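PDB 2CKS: endoglucanase E-5 from Thermobifida fusca, which hydrolyses internal beta-1,4-glucosidic linkages in cellulose, lichenin and cereal beta-D-glucans, the chain here being its family 5 catalytic domain. Local coordinates for residues A[43-46]-A[47-51]; A[285-289]-A[290-294]. All blocks are in the same frame, centred on the assembly; numbering follows the deposited sequence. Where two conformers were deposited one is given.

Interaction 1 (A[43-46]-A[47-51]); sequences LTDS and SLDAL. With ZN (zinc ion), chain D.
The carboxylates of Asp45 and Asp49 stand one helical turn apart, their planes 88° to each other, and both bind one zinc ion. Each uses a single oxygen: Asp45 OD1 lies 1.9 Å and Asp49 OD1 2.0 Å from the zinc. The shared metal lets Asp45 OD1 and Asp49 OD1 sit 3.0 Å apart. In the conformer given, Asp45 reaches the zinc with CG anti to the backbone N (chi1 161°). Arg92 bonds to Asp45 OD1 and forms a salt bridge with Asp49 OD2, so it probably also offsets the paired negative charge. The helix starts just before this site with a capping box. Thr44 OG1 accepts from Ser47 N at 3.1 Å, and Ser47 OG accepts from Thr44 N at 3.0 Å, nearly straight at 176°. Ser47 OG also bonds to Cys42 O. Ordinary helical bonds follow, first from Leu48 N to Thr44 O (2.9 Å). The zinc site is separate from the one at the predicted catalytic glutamates. Leu43 and Leu48 touch loosely through their CD2 atoms. This is the start of helix 45-54 on the outside of the TIM barrel: Leu48 packs on Ile60 of strand 59-65 and Met88 of helix 75-90, and Leu43 meets Leu85 of that helix.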
ATOM      1  N   LEU A  43       6.746  15.106  -1.698  1.00  8.20           N
ATOM      2  CA  LEU A  43       5.398  15.011  -2.257  1.00  8.16           C
ATOM      3  C   LEU A  43       4.919  16.409  -2.615  1.00  8.42           C
ATOM      4  O   LEU A  43       4.401  17.138  -1.794  1.00  8.65           O
ATOM      5  CB  LEU A  43       4.451  14.341  -1.261  1.00  8.33           C
ATOM      6  CG  LEU A  43       4.963  13.035  -0.649  1.00  7.68           C
ATOM      7  CD1 LEU A  43       3.988  12.529   0.394  1.00  9.44           C
ATOM      8  CD2 LEU A  43       5.193  12.004  -1.720  1.00  8.50           C
ATOM      9  N   THR A  44       5.155  16.778  -3.861  1.00  8.58           N
ATOM     10  CA  THR A  44       4.850  18.107  -4.354  1.00  8.72           C
ATOM     11  C   THR A  44       4.026  18.015  -5.619  1.00  8.22           C
ATOM     12  O   THR A  44       3.841  16.942  -6.193  1.00  7.72           O
ATOM     13  CB  THR A  44       6.158  18.895  -4.661  1.00  8.92           C
ATOM     14  OG1 THR A  44       6.897  18.247  -5.709  1.00  9.08           O
ATOM     15  CG2 THR A  44       7.116  18.904  -3.476  1.00  9.90           C
ATOM     16  N   ASP A  45       3.526  19.155  -6.074  0.70  8.40           N
ATOM     17  CA  ASP A  45       2.837  19.196  -7.361  0.70  8.38           C
ATOM     18  C   ASP A  45       3.730  18.567  -8.425  0.70  8.12           C
ATOM     19  O   ASP A  45       3.289  17.708  -9.184  0.70  7.89           O
ATOM     20  CB  ASP A  45       2.491  20.637  -7.749  0.70  8.70           C
ATOM     21  CG  ASP A  45       2.200  20.788  -9.232  0.70  9.59           C
ATOM     22  OD1 ASP A  45       1.248  20.153  -9.733  0.70 11.13           O
ATOM     23  OD2 ASP A  45       2.872  21.513  -9.997  0.70 13.23           O
ATOM     24  N   SER A  46       4.993  18.978  -8.469  1.00  7.91           N
ATOM     25  CA  SER A  46       5.914  18.461  -9.472  1.00  8.09           C
ATOM     26  C   SER A  46       6.156  16.943  -9.385  1.00  7.53           C
ATOM     27  O   SER A  46       6.100  16.243 -10.399  1.00  6.87           O
ATOM     28  CB  SER A  46       7.241  19.206  -9.393  1.00  8.64           C
ATOM     29  OG  SER A  46       8.056  18.863 -10.485  1.00 11.38           O
ATOM     30  N   SER A  47       6.433  16.433  -8.190  1.00  6.76           N
ATOM     31  CA  SER A  47       6.757  15.010  -8.050  1.00  6.42           C
ATOM     32  C   SER A  47       5.549  14.119  -8.283  1.00  5.98           C
ATOM     33  O   SER A  47       5.680  13.016  -8.819  1.00  5.78           O
ATOM     34  CB  SER A  47       7.381  14.698  -6.686  1.00  6.69           C
ATOM     35  OG  SER A  47       6.418  14.713  -5.653  1.00  6.38           O
ATOM     36  N   LEU A  48       4.371  14.591  -7.884  1.00  6.31           N
ATOM     37  CA  LEU A  48       3.141  13.820  -8.073  1.00  6.50           C
ATOM     38  C   LEU A  48       2.673  13.876  -9.529  1.00  6.33           C
ATOM     39  O   LEU A  48       2.187  12.880 -10.064  1.00  6.32           O
ATOM     40  CB  LEU A  48       2.042  14.283  -7.107  1.00  7.06           C
ATOM     41  CG  LEU A  48       2.373  14.020  -5.631  1.00  8.75           C
ATOM     42  CD1 LEU A  48       1.263  14.520  -4.742  1.00 11.66           C
ATOM     43  CD2 LEU A  48       2.645  12.549  -5.356  1.00 10.46           C
ATOM     44  N   ASP A  49       2.861  15.012 -10.202  1.00  5.98           N
ATOM     45  CA  ASP A  49       2.587  15.075 -11.630  1.00  6.15           C
ATOM     46  C   ASP A  49       3.466  14.073 -12.365  1.00  6.10           C
ATOM     47  O   ASP A  49       3.009  13.385 -13.253  1.00  6.46           O
ATOM     48  CB  ASP A  49       2.858  16.469 -12.199  1.00  6.10           C
ATOM     49  CG  ASP A  49       1.798  17.484 -11.827  1.00  7.17           C
ATOM     50  OD1 ASP A  49       1.941  18.650 -12.275  1.00  8.37           O
ATOM     51  OD2 ASP A  49       0.812  17.225 -11.115  1.00  7.88           O
ATOM     52  N   ALA A  50       4.735  13.983 -11.981  1.00  5.94           N
ATOM     53  CA  ALA A  50       5.648  13.042 -12.614  1.00  6.05           C
ATOM     54  C   ALA A  50       5.161  11.606 -12.412  1.00  6.24           C
ATOM     55  O   ALA A  50       5.123  10.814 -13.351  1.00  6.30           O
ATOM     56  CB  ALA A  50       7.035  13.212 -12.042  1.00  6.11           C
ATOM     57  N   LEU A  51       4.772  11.274 -11.186  1.00  6.15           N
ATOM     58  CA  LEU A  51       4.316   9.929 -10.888  1.00  6.40           C
ATOM     59  C   LEU A  51       3.109   9.543 -11.750  1.00  6.36           C
ATOM     60  O   LEU A  51       3.032   8.419 -12.245  1.00  6.07           O
ATOM     61  CB  LEU A  51       3.968   9.808  -9.401  1.00  6.31           C
ATOM     62  CG  LEU A  51       3.456   8.448  -8.923  1.00  7.80           C
ATOM     63  CD1 LEU A  51       4.505   7.378  -9.162  1.00  6.97           C
ATOM     64  CD2 LEU A  51       3.058   8.530  -7.452  1.00  9.10           C
TER
HETATM   65 ZN    ZN D1432       0.792  20.083 -11.552  1.00  9.06          ZN

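Interaction 2 (A[285-289]-A[290-294]); sequences GGPWS and GSSLK
The turn from Ser289 to Ser292 folds the loop between helices 281-284 and 295-304 back on itself. Gly285 ends the first helix in a Schellman motif with positive phi. A cis peptide bond precedes Pro287, and Gly290 again has positive phi (65°). Residues 291-292 form a short 3-10 segment. It is tied back by a weak bond from Ser292 N to Ser289 O at 3.4 Å, while Leu293 N bonds to Gly290 O. This is connecting structure near the C-terminal end of the TIM-barrel domain, away from the predicted catalytic residues. Among the side chains, Leu293 lays its branched end against the backbone of Ser289, CG being 3.8 Å from Ser289 CA. Its CD2 is 3.9 Å from Trp288 O, a carbonyl that accepts from Trp55 NE1. The Trp288 indole carries Gly286 CA over the centre of one face, 3.6 Å above the plane. Phe277 makes an edge-to-face contact with the same indole. Ser292 points into the bend. In the conformer given, OG lies between its own backbone N and carbonyl carbon (chi1 68°), within reach of two carbonyl oxygens: Ser292 OG is 2.6 Å from Pro287 O and 2.9 Å from Ser289 O, and its one proton can serve either.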
ATOM      1  N   GLY A 285      13.882  19.737  -6.317  1.00 14.72           N
ATOM      2  CA  GLY A 285      12.673  19.805  -7.121  1.00 14.42           C
ATOM      3  C   GLY A 285      12.733  18.913  -8.346  1.00 14.33           C
ATOM      4  O   GLY A 285      12.076  19.182  -9.352  1.00 14.75           O
ATOM      5  N   GLY A 286      13.517  17.845  -8.267  1.00 14.16           N
ATOM      6  CA  GLY A 286      13.652  16.916  -9.371  1.00 14.18           C
ATOM      7  C   GLY A 286      15.044  16.944  -9.982  1.00 14.48           C
ATOM      8  O   GLY A 286      15.983  17.426  -9.348  1.00 15.04           O
ATOM      9  N   PRO A 287      15.202  16.415 -11.193  1.00 14.38           N
ATOM     10  CA  PRO A 287      14.124  15.778 -11.963  1.00 13.79           C
ATOM     11  C   PRO A 287      13.692  14.454 -11.347  1.00 12.73           C
ATOM     12  O   PRO A 287      14.385  13.902 -10.496  1.00 11.62           O
ATOM     13  CB  PRO A 287      14.761  15.548 -13.342  1.00 14.40           C
ATOM     14  CG  PRO A 287      16.219  15.514 -13.100  1.00 14.98           C
ATOM     15  CD  PRO A 287      16.482  16.405 -11.923  1.00 14.76           C
ATOM     16  N   TRP A 288      12.539  13.958 -11.774  1.00 12.10           N
ATOM     17  CA  TRP A 288      11.950  12.748 -11.203  1.00 11.65           C
ATOM     18  C   TRP A 288      12.152  11.558 -12.118  1.00 12.26           C
ATOM     19  O   TRP A 288      11.393  10.603 -12.094  1.00 11.94           O
ATOM     20  CB  TRP A 288      10.470  12.980 -10.925  1.00 11.47           C
ATOM     21  CG  TRP A 288      10.220  14.300 -10.268  1.00 10.77           C
ATOM     22  CD1 TRP A 288       9.649  15.403 -10.832  1.00  9.65           C
ATOM     23  CD2 TRP A 288      10.554  14.670  -8.924  1.00 10.05           C
ATOM     24  NE1 TRP A 288       9.591  16.427  -9.921  1.00 10.96           N
ATOM     25  CE2 TRP A 288      10.135  16.004  -8.738  1.00 10.19           C
ATOM     26  CE3 TRP A 288      11.146  14.001  -7.846  1.00 10.65           C
ATOM     27  CZ2 TRP A 288      10.311  16.686  -7.533  1.00 10.66           C
ATOM     28  CZ3 TRP A 288      11.309  14.681  -6.648  1.00 10.59           C
ATOM     29  CH2 TRP A 288      10.897  16.010  -6.504  1.00  9.81           C
ATOM     30  N   SER A 289      13.229  11.615 -12.887  1.00 13.00           N
ATOM     31  CA  SER A 289      13.607  10.563 -13.807  1.00 13.71           C
ATOM     32  C   SER A 289      15.102  10.682 -14.100  1.00 13.46           C
ATOM     33  O   SER A 289      15.783  11.572 -13.579  1.00 13.83           O
ATOM     34  CB  SER A 289      12.826  10.735 -15.097  1.00 13.99           C
ATOM     35  OG  SER A 289      13.173  11.976 -15.691  1.00 16.67           O
ATOM     36  N   GLY A 290      15.608   9.787 -14.938  1.00 12.89           N
ATOM     37  CA  GLY A 290      16.969   9.886 -15.420  1.00 12.77           C
ATOM     38  C   GLY A 290      18.013   9.725 -14.331  1.00 12.37           C
ATOM     39  O   GLY A 290      17.974   8.776 -13.552  1.00 12.31           O
ATOM     40  N   SER A 291      18.949  10.666 -14.280  1.00 11.98           N
ATOM     41  CA  SER A 291      20.093  10.599 -13.369  1.00 11.88           C
ATOM     42  C   SER A 291      19.746  10.713 -11.880  1.00 10.86           C
ATOM     43  O   SER A 291      20.594  10.448 -11.032  1.00 10.87           O
ATOM     44  CB  SER A 291      21.111  11.689 -13.732  1.00 12.39           C
ATOM     45  OG  SER A 291      20.565  12.986 -13.566  1.00 15.76           O
ATOM     46  N   SER A 292      18.515  11.104 -11.566  0.50 10.24           N
ATOM     47  CA  SER A 292      18.078  11.186 -10.175  0.50  9.65           C
ATOM     48  C   SER A 292      17.574   9.851  -9.636  0.50  9.23           C
ATOM     49  O   SER A 292      17.285   9.749  -8.454  0.50  8.65           O
ATOM     50  CB  SER A 292      16.968  12.223 -10.028  0.50  9.77           C
ATOM     51  OG  SER A 292      15.797  11.775 -10.682  0.50 10.15           O
ATOM     52  N   LEU A 293      17.446   8.838 -10.493  1.00  8.68           N
ATOM     53  CA  LEU A 293      16.928   7.538 -10.059  1.00  8.56           C
ATOM     54  C   LEU A 293      18.000   6.576  -9.605  1.00  8.40           C
ATOM     55  O   LEU A 293      19.007   6.365 -10.302  1.00  8.08           O
ATOM     56  CB  LEU A 293      16.145   6.865 -11.182  1.00  8.63           C
ATOM     57  CG  LEU A 293      15.006   7.677 -11.783  1.00 10.23           C
ATOM     58  CD1 LEU A 293      14.330   6.862 -12.874  1.00 12.25           C
ATOM     59  CD2 LEU A 293      14.012   8.111 -10.725  1.00 11.96           C
ATOM     60  N   LYS A 294      17.759   5.952  -8.459  1.00  8.01           N
ATOM     61  CA  LYS A 294      18.534   4.793  -8.042  1.00  7.91           C
ATOM     62  C   LYS A 294      18.188   3.643  -8.989  1.00  7.85           C
ATOM     63  O   LYS A 294      17.229   3.725  -9.761  1.00  7.78           O
ATOM     64  CB  LYS A 294      18.202   4.401  -6.600  1.00  7.75           C
ATOM     65  CG  LYS A 294      18.543   5.460  -5.551  1.00  7.25           C
ATOM     66  CD  LYS A 294      18.872   4.828  -4.211  1.00  7.49           C
ATOM     67  CE  LYS A 294      18.974   5.845  -3.083  1.00  7.03           C
ATOM     68  NZ  LYS A 294      17.627   6.391  -2.645  1.00  6.76           N
TER

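In the fold
From the N terminus, interaction 1 comes first, at the start of helix 45-54, after the first barrel strand and before the second. Interaction 2 follows the last barrel strand, between helices 281-284 and 295-304. Interaction 1 closes the first turn of the helix, and interaction 2 closes a tight bend in a loop. They lie in series, neither nested nor crossed, yet their centres are 12 Å apart and they touch. Trp288 makes the join: its NE1 is 2.9 Å from Ser46 OG, a probable hydrogen bond, and its indole packs on Ser47 and Ala50. The Cys42-Cys282 disulfide links the same two regions. Together they tie an early helix of the barrel to its C-terminal part.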